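Long-range contacts in malonyl CoA:acyl carrier protein malonyltransferase (Streptomyces coelicolor, PDB 1NM2), which probably transfers the malonyl group from malonyl-CoA to holo acyl carrier protein, a step that supplies fatty acid biosynthesis: residues Val6-Gly11 and Val276-Thr281; Asp56-Gln61 and Arg123-Ala128; Ser139-Gly144 and Ile169-Thr174. All blocks are in the same frame, centred on the assembly; numbering follows the deposited sequence.

Interaction 1 (Val6-Gly11 and Val276-Thr281); sequences VAPGQG and VCPGGT
Pro-8 lays its ring over the turn formed by Val-276, Cys-277 and Pro-278, and each ring carbon meets a different part of it. CD of Pro-8 lies 3.9 Å from CG2 of Val-276 and also faces that residue's carbonyl O, the two side chains crossing at about a right angle. CG of Pro-8 reaches further along the turn, 3.4 Å from the carbonyl O of Pro-278 and 3.8 Å from CD in the ring of Pro-278. CB of Pro-8 comes to 3.9 Å from OG1 of Thr-281, a plain contact at the exposed border of an otherwise buried interface. The peptide bond before Pro-278 is cis, and both the ring of Pro-278 and its own carbonyl O lie against Pro-8. CG2 of Val-276, set between its own backbone N and carbonyl carbon (CG1 has chi1 -62°), also packs 3.6 Å from CB of Ala-7. A single backbone bond ties the segments: Val-276 N donates to Val-6 O over 2.9 Å at 160°, and the C=O...N angle of 173° puts the donor almost in line with the carbonyl. It carries the pairing of strands 3-7 and 272-275 just past the end of the second strand, next to the bond of Val-6 with Ile-274. On the other edge of strand 3-7, the backbone of Ala-7 is hydrogen-bonded to Ala-95 and His-97 near the probable nucleophile elbow. Such loops at the C-terminal ends of neighbouring parallel strands are characteristic of the alpha/beta hydrolase-like core of this acyltransferase.

Interaction 2 (Asp56-Gln61 and Arg123-Ala128); sequences DTSVAQ and RGLAMA. With ACY (acetic acid), chain D.
Helices 57-75 and 113-132 pack nearly antiparallel in the acyltransferase domain, their short segments running at 153° with axes 7.4 Å apart at closest approach. With no side chain on Gly-124, its CA sits 4.1 Å from CA of Ser-58 and against Thr-57 O. Beside this backbone contact, CG2 of Thr-57 presses tightly on CB of Ala-128, and CD2 of Leu-125 touches CB of Ser-58. Asp-56 caps helix 57-75, its OD1 accepting from Ser-58 N.

The polar end of the contact faces the active-site pocket. Arg-123, extended from CG to NE with CG anti to the backbone N (chi1 -175°), carries its guanidinium past Gln-61. Arg-123 NH1 donates to Gln-61 OE1 over 2.9 Å, a straight bond (171°) in the guanidinium plane but well above the amide's carbonyl plane. NE2 of Gln-61 makes weak bonds to Met-127 SD and Thr-57 OG1, which probably help to hold the amide's rotation. Met-127 SD lies 3.5 Å above one face of the Arg-123 guanidinium, offset toward its rim. Bound acetate, mimicking a malonyl group, is hydrogen-bonded to Ser-98 OG, and its OXT accepts from Arg-123 NH1 at 2.8 Å and NH2 at 3.2 Å.

Interaction 3 (Ser139-Gly144 and Ile169-Thr174); sequences SALLGG and IVAAGT
An antiparallel strand pair in the mixed sheet of the acyltransferase domain brings Ser-139, Ala-140 and Leu-141 against Ala-171, Val-170 and Ile-169. The evidence for the register is clearest at Ser-139 and Ala-171, a hydrogen-bonded pair: Ser-139 N gives to Ala-171 O over 2.8 Å, and Ala-171 N returns a bond of 2.7 Å to Ser-139 O. Ala-140 and Val-170 form the non-hydrogen-bonded pair that follows, with CA atoms 4.2 Å apart. CG1 of Val-170, turned away from the residue's own N (chi1 176°), leans over the carbonyl O of Ser-139, while CG2 faces CB of Ala-140 more loosely.

Leu-141 shares a face with Ile-169 and Ala-171. CD1 of Leu-141 lies 3.8 Å from CB of Ala-171, and CD2 makes a looser contact with CG2 of Ile-169. Leu-153 of helix 146-155 and Leu-181 of helix 175-183 close over this face.

Beyond Leu-141 N, which donates to Ile-169 O at 3.0 Å, the strands part and water replaces direct pairing. One water bridges Leu-141 O and Ile-169 N; a second donates to Leu-141 O at 3.0 Å and to Ile-169 O at 3.1 Å.

Interactions 2 and 3 lie in series inside the long chain loop that interaction 1 closes. Interactions 1 and 2 have centres about 16 Å apart but touch through Gln-10, whose side chain packs against Gln-61 and Ala-60 beside the pocket. Both also approach the probable nucleophile elbow containing Ser-98: Ala-7 packs against its residues from the parallel core sheet, and NH2 of Arg-123, on helix 113-132, is hydrogen-bonded to Ser-98 OG. Interaction 3 belongs to the other sheet, with its centre about 20 Å from that of interaction 1 and 21 Å from that of interaction 2. Its nearest atoms stay about 9 and 10 Å from theirs, although strand 136-143 directly follows helix 113-132.

Interaction 1 (Val6-Gly11 and Val276-Thr281)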
ATOM      1  N   VAL A   6      -6.209  -1.204   7.901  1.00 16.63           N
ATOM      2  CA  VAL A   6      -5.104  -1.130   6.952  1.00 15.22           C
ATOM      3  C   VAL A   6      -5.563  -1.118   5.493  1.00 14.90           C
ATOM      4  O   VAL A   6      -6.638  -1.619   5.157  1.00 13.63           O
ATOM      5  CB  VAL A   6      -4.096  -2.299   7.147  1.00 15.86           C
ATOM      6  CG1 VAL A   6      -3.587  -2.321   8.591  1.00 16.86           C
ATOM      7  CG2 VAL A   6      -4.743  -3.628   6.776  1.00 14.21           C
ATOM      8  N   ALA A   7      -4.742  -0.526   4.631  1.00 15.02           N
ATOM      9  CA  ALA A   7      -5.042  -0.431   3.204  1.00 13.88           C
ATOM     10  C   ALA A   7      -3.913  -1.085   2.404  1.00 14.36           C
ATOM     11  O   ALA A   7      -2.735  -0.888   2.712  1.00 11.54           O
ATOM     12  CB  ALA A   7      -5.189   1.032   2.802  1.00 14.33           C
ATOM     13  N   PRO A   8      -4.259  -1.859   1.358  1.00 12.99           N
ATOM     14  CA  PRO A   8      -3.273  -2.545   0.517  1.00 14.46           C
ATOM     15  C   PRO A   8      -2.510  -1.674  -0.478  1.00 15.04           C
ATOM     16  O   PRO A   8      -2.765  -0.470  -0.610  1.00 15.10           O
ATOM     17  CB  PRO A   8      -4.107  -3.614  -0.178  1.00 12.97           C
ATOM     18  CG  PRO A   8      -5.401  -2.896  -0.407  1.00 14.05           C
ATOM     19  CD  PRO A   8      -5.630  -2.154   0.903  1.00 12.49           C
ATOM     20  N   GLY A   9      -1.568  -2.308  -1.174  1.00 17.41           N
ATOM     21  CA  GLY A   9      -0.755  -1.627  -2.169  1.00 18.51           C
ATOM     22  C   GLY A   9      -0.859  -2.297  -3.528  1.00 20.38           C
ATOM     23  O   GLY A   9      -1.706  -3.172  -3.728  1.00 17.48           O
ATOM     24  N   GLN A  10       0.007  -1.897  -4.461  1.00 21.41           N
ATOM     25  CA  GLN A  10      -0.002  -2.454  -5.814  1.00 22.74           C
ATOM     26  C   GLN A  10       0.054  -3.970  -5.838  1.00 23.60           C
ATOM     27  O   GLN A  10       0.785  -4.593  -5.062  1.00 23.66           O
ATOM     28  CB  GLN A  10       1.158  -1.900  -6.646  1.00 23.43           C
ATOM     29  CG  GLN A  10       0.937  -0.486  -7.154  1.00 27.07           C
ATOM     30  CD  GLN A  10       1.881  -0.121  -8.283  1.00 27.08           C
ATOM     31  OE1 GLN A  10       1.918  -0.788  -9.319  1.00 27.37           O
ATOM     32  NE2 GLN A  10       2.646   0.941  -8.092  1.00 29.24           N
ATOM     33  N   GLY A  11      -0.709  -4.555  -6.756  1.00 23.17           N
ATOM     34  CA  GLY A  11      -0.759  -6.000  -6.868  1.00 22.68           C
ATOM     35  C   GLY A  11      -2.085  -6.518  -6.350  1.00 23.44           C
ATOM     36  O   GLY A  11      -2.556  -7.572  -6.771  1.00 24.06           O
ATOM     37  N   VAL A 276      -9.112  -2.708   4.027  1.00 16.99           N
ATOM     38  CA  VAL A 276     -10.088  -2.154   3.096  1.00 16.99           C
ATOM     39  C   VAL A 276      -9.952  -2.758   1.703  1.00 17.89           C
ATOM     40  O   VAL A 276      -9.026  -3.522   1.432  1.00 18.25           O
ATOM     41  CB  VAL A 276      -9.982  -0.603   3.010  1.00 15.74           C
ATOM     42  CG1 VAL A 276     -10.273  -0.002   4.382  1.00 14.77           C
ATOM     43  CG2 VAL A 276      -8.583  -0.184   2.521  1.00 11.97           C
ATOM     44  N   CYS A 277     -10.886  -2.422   0.823  1.00 17.96           N
ATOM     45  CA  CYS A 277     -10.881  -2.941  -0.538  1.00 18.28           C
ATOM     46  C   CYS A 277      -9.711  -2.393  -1.346  1.00 17.88           C
ATOM     47  O   CYS A 277      -9.406  -1.201  -1.284  1.00 19.49           O
ATOM     48  CB  CYS A 277     -12.201  -2.583  -1.229  1.00 20.21           C
ATOM     49  SG  CYS A 277     -12.305  -3.110  -2.947  1.00 24.32           S
ATOM     50  N   PRO A 278      -9.038  -3.251  -2.128  1.00 18.34           N
ATOM     51  CA  PRO A 278      -9.268  -4.687  -2.325  1.00 18.22           C
ATOM     52  C   PRO A 278      -8.421  -5.503  -1.348  1.00 18.69           C
ATOM     53  O   PRO A 278      -7.201  -5.575  -1.484  1.00 17.91           O
ATOM     54  CB  PRO A 278      -8.854  -4.892  -3.776  1.00 17.57           C
ATOM     55  CG  PRO A 278      -7.665  -3.978  -3.887  1.00 19.32           C
ATOM     56  CD  PRO A 278      -8.104  -2.725  -3.143  1.00 17.97           C
ATOM     57  N   GLY A 279      -9.075  -6.116  -0.367  1.00 18.50           N
ATOM     58  CA  GLY A 279      -8.358  -6.878   0.638  1.00 18.39           C
ATOM     59  C   GLY A 279      -7.924  -8.282   0.277  1.00 19.07           C
ATOM     60  O   GLY A 279      -8.265  -8.809  -0.785  1.00 18.94           O
ATOM     61  N   GLY A 280      -7.165  -8.890   1.186  1.00 18.71           N
ATOM     62  CA  GLY A 280      -6.680 -10.239   0.974  1.00 20.09           C
ATOM     63  C   GLY A 280      -5.188 -10.382   1.235  1.00 19.01           C
ATOM     64  O   GLY A 280      -4.769 -11.256   1.992  1.00 18.96           O
ATOM     65  N   THR A 281      -4.387  -9.517   0.621  1.00 18.03           N
ATOM     66  CA  THR A 281      -2.937  -9.570   0.776  1.00 18.91           C
ATOM     67  C   THR A 281      -2.442  -9.271   2.192  1.00 17.88           C
ATOM     68  O   THR A 281      -1.716 -10.077   2.776  1.00 19.63           O
ATOM     69  CB  THR A 281      -2.241  -8.602  -0.209  1.00 19.95           C
ATOM     70  OG1 THR A 281      -2.718  -7.270   0.015  1.00 18.20           O
ATOM     71  CG2 THR A 281      -2.540  -9.003  -1.651  1.00 21.82           C
TER

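Interaction 2 (Asp56-Gln61 and Arg123-Ala128)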
ATOM      1  N   ASP A  56      -0.880  -0.687 -15.133  1.00 20.99           N
ATOM      2  CA  ASP A  56      -0.301   0.634 -15.364  1.00 20.56           C
ATOM      3  C   ASP A  56      -0.121   1.268 -13.982  1.00 19.51           C
ATOM      4  O   ASP A  56      -1.095   1.602 -13.314  1.00 16.72           O
ATOM      5  CB  ASP A  56      -1.280   1.462 -16.200  1.00 19.60           C
ATOM      6  CG  ASP A  56      -0.762   2.849 -16.529  1.00 22.04           C
ATOM      7  OD1 ASP A  56       0.086   3.382 -15.783  1.00 24.61           O
ATOM      8  OD2 ASP A  56      -1.230   3.418 -17.535  1.00 22.04           O
ATOM      9  N   THR A  57       1.122   1.435 -13.551  1.00 19.81           N
ATOM     10  CA  THR A  57       1.376   2.007 -12.238  1.00 21.10           C
ATOM     11  C   THR A  57       0.746   3.391 -12.024  1.00 18.13           C
ATOM     12  O   THR A  57       0.372   3.733 -10.904  1.00 17.48           O
ATOM     13  CB  THR A  57       2.904   2.068 -11.949  1.00 23.86           C
ATOM     14  OG1 THR A  57       3.126   2.632 -10.651  1.00 27.81           O
ATOM     15  CG2 THR A  57       3.617   2.904 -12.996  1.00 25.92           C
ATOM     16  N   SER A  58       0.612   4.182 -13.084  1.00 17.51           N
ATOM     17  CA  SER A  58       0.017   5.511 -12.944  1.00 16.50           C
ATOM     18  C   SER A  58      -1.494   5.394 -12.721  1.00 16.98           C
ATOM     19  O   SER A  58      -2.136   6.313 -12.200  1.00 16.89           O
ATOM     20  CB  SER A  58       0.310   6.370 -14.181  1.00 15.22           C
ATOM     21  OG  SER A  58      -0.251   5.810 -15.356  1.00 17.20           O
ATOM     22  N   VAL A  59      -2.050   4.252 -13.107  1.00 16.08           N
ATOM     23  CA  VAL A  59      -3.475   3.982 -12.944  1.00 15.46           C
ATOM     24  C   VAL A  59      -3.732   3.230 -11.636  1.00 17.05           C
ATOM     25  O   VAL A  59      -4.612   3.597 -10.858  1.00 15.96           O
ATOM     26  CB  VAL A  59      -4.025   3.121 -14.120  1.00 16.99           C
ATOM     27  CG1 VAL A  59      -5.441   2.633 -13.802  1.00 18.33           C
ATOM     28  CG2 VAL A  59      -4.044   3.938 -15.407  1.00 14.68           C
ATOM     29  N   ALA A  60      -2.945   2.185 -11.393  1.00 15.26           N
ATOM     30  CA  ALA A  60      -3.113   1.366 -10.200  1.00 17.01           C
ATOM     31  C   ALA A  60      -3.090   2.127  -8.877  1.00 17.07           C
ATOM     32  O   ALA A  60      -3.920   1.876  -8.003  1.00 16.91           O
ATOM     33  CB  ALA A  60      -2.058   0.258 -10.173  1.00 18.25           C
ATOM     34  N   GLN A  61      -2.150   3.053  -8.720  1.00 14.29           N
ATOM     35  CA  GLN A  61      -2.065   3.786  -7.462  1.00 15.65           C
ATOM     36  C   GLN A  61      -3.329   4.576  -7.107  1.00 15.79           C
ATOM     37  O   GLN A  61      -3.902   4.367  -6.038  1.00 15.02           O
ATOM     38  CB  GLN A  61      -0.798   4.658  -7.452  1.00 15.62           C
ATOM     39  CG  GLN A  61       0.460   3.788  -7.475  1.00 16.52           C
ATOM     40  CD  GLN A  61       1.731   4.522  -7.117  1.00 17.55           C
ATOM     41  OE1 GLN A  61       1.714   5.475  -6.343  1.00 17.59           O
ATOM     42  NE2 GLN A  61       2.852   4.056  -7.657  1.00 16.82           N
ATOM     43  N   ARG A 123       2.089  10.485  -7.563  1.00 16.74           N
ATOM     44  CA  ARG A 123       2.988   9.446  -7.082  1.00 15.30           C
ATOM     45  C   ARG A 123       3.159   8.390  -8.171  1.00 15.83           C
ATOM     46  O   ARG A 123       4.282   8.027  -8.526  1.00 14.63           O
ATOM     47  CB  ARG A 123       2.413   8.787  -5.819  1.00 15.91           C
ATOM     48  CG  ARG A 123       3.334   7.757  -5.145  1.00 16.08           C
ATOM     49  CD  ARG A 123       2.632   7.134  -3.941  1.00 16.06           C
ATOM     50  NE  ARG A 123       3.523   6.383  -3.062  1.00 16.84           N
ATOM     51  CZ  ARG A 123       3.850   5.103  -3.219  1.00 16.68           C
ATOM     52  NH1 ARG A 123       3.364   4.401  -4.236  1.00 16.16           N
ATOM     53  NH2 ARG A 123       4.655   4.518  -2.341  1.00 18.31           N
ATOM     54  N   GLY A 124       2.038   7.908  -8.697  1.00 14.17           N
ATOM     55  CA  GLY A 124       2.076   6.885  -9.731  1.00 16.67           C
ATOM     56  C   GLY A 124       2.762   7.299 -11.020  1.00 16.13           C
ATOM     57  O   GLY A 124       3.505   6.517 -11.612  1.00 15.57           O
ATOM     58  N   LEU A 125       2.500   8.521 -11.470  1.00 16.99           N
ATOM     59  CA  LEU A 125       3.116   9.027 -12.686  1.00 16.47           C
ATOM     60  C   LEU A 125       4.616   9.196 -12.465  1.00 17.53           C
ATOM     61  O   LEU A 125       5.416   8.779 -13.295  1.00 17.99           O
ATOM     62  CB  LEU A 125       2.495  10.373 -13.078  1.00 17.53           C
ATOM     63  CG  LEU A 125       1.029  10.351 -13.535  1.00 20.59           C
ATOM     64  CD1 LEU A 125       0.454  11.757 -13.511  1.00 22.60           C
ATOM     65  CD2 LEU A 125       0.935   9.756 -14.935  1.00 23.71           C
ATOM     66  N   ALA A 126       4.994   9.789 -11.333  1.00 17.16           N
ATOM     67  CA  ALA A 126       6.403  10.020 -11.019  1.00 18.04           C
ATOM     68  C   ALA A 126       7.223   8.741 -10.946  1.00 18.34           C
ATOM     69  O   ALA A 126       8.356   8.699 -11.424  1.00 18.68           O
ATOM     70  CB  ALA A 126       6.532  10.794  -9.700  1.00 16.79           C
ATOM     71  N   MET A 127       6.663   7.704 -10.329  1.00 18.57           N
ATOM     72  CA  MET A 127       7.373   6.434 -10.208  1.00 18.59           C
ATOM     73  C   MET A 127       7.458   5.726 -11.564  1.00 17.92           C
ATOM     74  O   MET A 127       8.433   5.038 -11.854  1.00 15.47           O
ATOM     75  CB  MET A 127       6.686   5.551  -9.156  1.00 17.51           C
ATOM     76  CG  MET A 127       6.816   6.128  -7.738  1.00 17.43           C
ATOM     77  SD  MET A 127       5.957   5.229  -6.428  1.00 17.21           S
ATOM     78  CE  MET A 127       7.128   3.899  -6.138  1.00 15.48           C
ATOM     79  N   ALA A 128       6.444   5.913 -12.402  1.00 18.69           N
ATOM     80  CA  ALA A 128       6.460   5.304 -13.728  1.00 19.08           C
ATOM     81  C   ALA A 128       7.582   5.955 -14.530  1.00 18.83           C
ATOM     82  O   ALA A 128       8.388   5.270 -15.164  1.00 17.69           O
ATOM     83  CB  ALA A 128       5.124   5.521 -14.426  1.00 18.44           C
TER
HETATM   84  C   ACY D 425       4.607   0.875  -4.851  1.00 46.79           C
HETATM   85  O   ACY D 425       3.882   0.710  -5.918  1.00 47.17           O
HETATM   86  OXT ACY D 425       4.816   1.966  -4.220  1.00 46.92           O
HETATM   87  CH3 ACY D 425       5.242  -0.408  -4.340  1.00 45.31           C

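Interaction 3 (Ser139-Gly144 and Ile169-Thr174)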
ATOM      1  N   SER A 139      11.768  -8.444  -7.352  1.00 18.51           N
ATOM      2  CA  SER A 139      11.520  -9.881  -7.363  1.00 19.23           C
ATOM      3  C   SER A 139      11.373 -10.382  -5.938  1.00 19.17           C
ATOM      4  O   SER A 139      12.128  -9.984  -5.055  1.00 20.11           O
ATOM      5  CB  SER A 139      12.667 -10.626  -8.051  1.00 18.72           C
ATOM      6  OG  SER A 139      12.769 -10.263  -9.417  1.00 19.93           O
ATOM      7  N   ALA A 140      10.390 -11.246  -5.714  1.00 19.97           N
ATOM      8  CA  ALA A 140      10.163 -11.806  -4.389  1.00 19.49           C
ATOM      9  C   ALA A 140      11.022 -13.051  -4.227  1.00 20.95           C
ATOM     10  O   ALA A 140      11.249 -13.790  -5.194  1.00 20.66           O
ATOM     11  CB  ALA A 140       8.693 -12.162  -4.212  1.00 18.86           C
ATOM     12  N   LEU A 141      11.514 -13.269  -3.011  1.00 19.82           N
ATOM     13  CA  LEU A 141      12.330 -14.437  -2.708  1.00 20.80           C
ATOM     14  C   LEU A 141      11.450 -15.427  -1.956  1.00 20.73           C
ATOM     15  O   LEU A 141      10.951 -15.119  -0.876  1.00 21.43           O
ATOM     16  CB  LEU A 141      13.529 -14.049  -1.838  1.00 22.34           C
ATOM     17  CG  LEU A 141      14.748 -13.392  -2.494  1.00 21.73           C
ATOM     18  CD1 LEU A 141      14.351 -12.151  -3.258  1.00 21.20           C
ATOM     19  CD2 LEU A 141      15.759 -13.048  -1.412  1.00 23.34           C
ATOM     20  N   LEU A 142      11.260 -16.615  -2.521  1.00 19.95           N
ATOM     21  CA  LEU A 142      10.421 -17.625  -1.882  1.00 20.42           C
ATOM     22  C   LEU A 142      11.269 -18.653  -1.140  1.00 21.16           C
ATOM     23  O   LEU A 142      11.996 -19.434  -1.751  1.00 20.35           O
ATOM     24  CB  LEU A 142       9.542 -18.314  -2.931  1.00 20.56           C
ATOM     25  CG  LEU A 142       8.782 -17.363  -3.863  1.00 20.25           C
ATOM     26  CD1 LEU A 142       7.913 -18.170  -4.814  1.00 21.83           C
ATOM     27  CD2 LEU A 142       7.930 -16.396  -3.045  1.00 21.07           C
ATOM     28  N   GLY A 143      11.166 -18.642   0.183  1.00 22.37           N
ATOM     29  CA  GLY A 143      11.939 -19.559   1.000  1.00 23.50           C
ATOM     30  C   GLY A 143      13.195 -18.876   1.510  1.00 24.02           C
ATOM     31  O   GLY A 143      13.448 -17.716   1.189  1.00 23.16           O
ATOM     32  N   GLY A 144      13.982 -19.597   2.305  1.00 23.40           N
ATOM     33  CA  GLY A 144      15.213 -19.043   2.833  1.00 21.37           C
ATOM     34  C   GLY A 144      15.036 -18.312   4.147  1.00 22.09           C
ATOM     35  O   GLY A 144      13.937 -18.247   4.705  1.00 21.37           O
ATOM     36  N   ILE A 169      10.608 -11.418   1.827  1.00 18.17           N
ATOM     37  CA  ILE A 169      11.545 -10.407   1.339  1.00 16.38           C
ATOM     38  C   ILE A 169      11.405 -10.165  -0.171  1.00 16.41           C
ATOM     39  O   ILE A 169      11.311 -11.109  -0.960  1.00 15.56           O
ATOM     40  CB  ILE A 169      13.019 -10.843   1.581  1.00 17.22           C
ATOM     41  CG1 ILE A 169      13.286 -11.082   3.073  1.00 17.32           C
ATOM     42  CG2 ILE A 169      13.966  -9.793   1.017  1.00 17.16           C
ATOM     43  CD1 ILE A 169      13.370  -9.823   3.910  1.00 15.68           C
ATOM     44  N   VAL A 170      11.394  -8.899  -0.571  1.00 16.92           N
ATOM     45  CA  VAL A 170      11.333  -8.554  -1.989  1.00 16.28           C
ATOM     46  C   VAL A 170      12.598  -7.773  -2.330  1.00 17.32           C
ATOM     47  O   VAL A 170      12.896  -6.749  -1.706  1.00 17.75           O
ATOM     48  CB  VAL A 170      10.115  -7.672  -2.334  1.00 17.56           C
ATOM     49  CG1 VAL A 170      10.172  -7.274  -3.796  1.00 15.06           C
ATOM     50  CG2 VAL A 170       8.823  -8.425  -2.051  1.00 18.47           C
ATOM     51  N   ALA A 171      13.344  -8.265  -3.311  1.00 16.80           N
ATOM     52  CA  ALA A 171      14.577  -7.613  -3.738  1.00 17.31           C
ATOM     53  C   ALA A 171      14.279  -6.681  -4.907  1.00 17.25           C
ATOM     54  O   ALA A 171      13.360  -6.933  -5.683  1.00 19.31           O
ATOM     55  CB  ALA A 171      15.611  -8.659  -4.152  1.00 16.37           C
ATOM     56  N   ALA A 172      15.057  -5.609  -5.026  1.00 15.89           N
ATOM     57  CA  ALA A 172      14.872  -4.647  -6.100  1.00 16.32           C
ATOM     58  C   ALA A 172      16.208  -4.065  -6.541  1.00 16.54           C
ATOM     59  O   ALA A 172      17.109  -3.852  -5.729  1.00 17.80           O
ATOM     60  CB  ALA A 172      13.939  -3.528  -5.648  1.00 14.85           C
ATOM     61  N   GLY A 173      16.323  -3.809  -7.836  1.00 16.41           N
ATOM     62  CA  GLY A 173      17.543  -3.249  -8.384  1.00 16.54           C
ATOM     63  C   GLY A 173      17.466  -3.291  -9.897  1.00 17.23           C
ATOM     64  O   GLY A 173      16.365  -3.318 -10.462  1.00 16.77           O
ATOM     65  N   THR A 174      18.621  -3.292 -10.558  1.00 16.75           N
ATOM     66  CA  THR A 174      18.651  -3.336 -12.013  1.00 17.98           C
ATOM     67  C   THR A 174      18.304  -4.741 -12.487  1.00 19.15           C
ATOM     68  O   THR A 174      18.409  -5.707 -11.730  1.00 18.88           O
ATOM     69  CB  THR A 174      20.049  -2.956 -12.572  1.00 19.27           C
ATOM     70  OG1 THR A 174      21.012  -3.942 -12.181  1.00 19.62           O
ATOM     71  CG2 THR A 174      20.486  -1.599 -12.044  1.00 18.55           C
TER
HETATM   72  O   HOH W   1      11.670 -14.109   1.465  1.00 20.78           O
HETATM   73  O   HOH W   2       8.858 -13.032  -0.688  1.00 40.05           O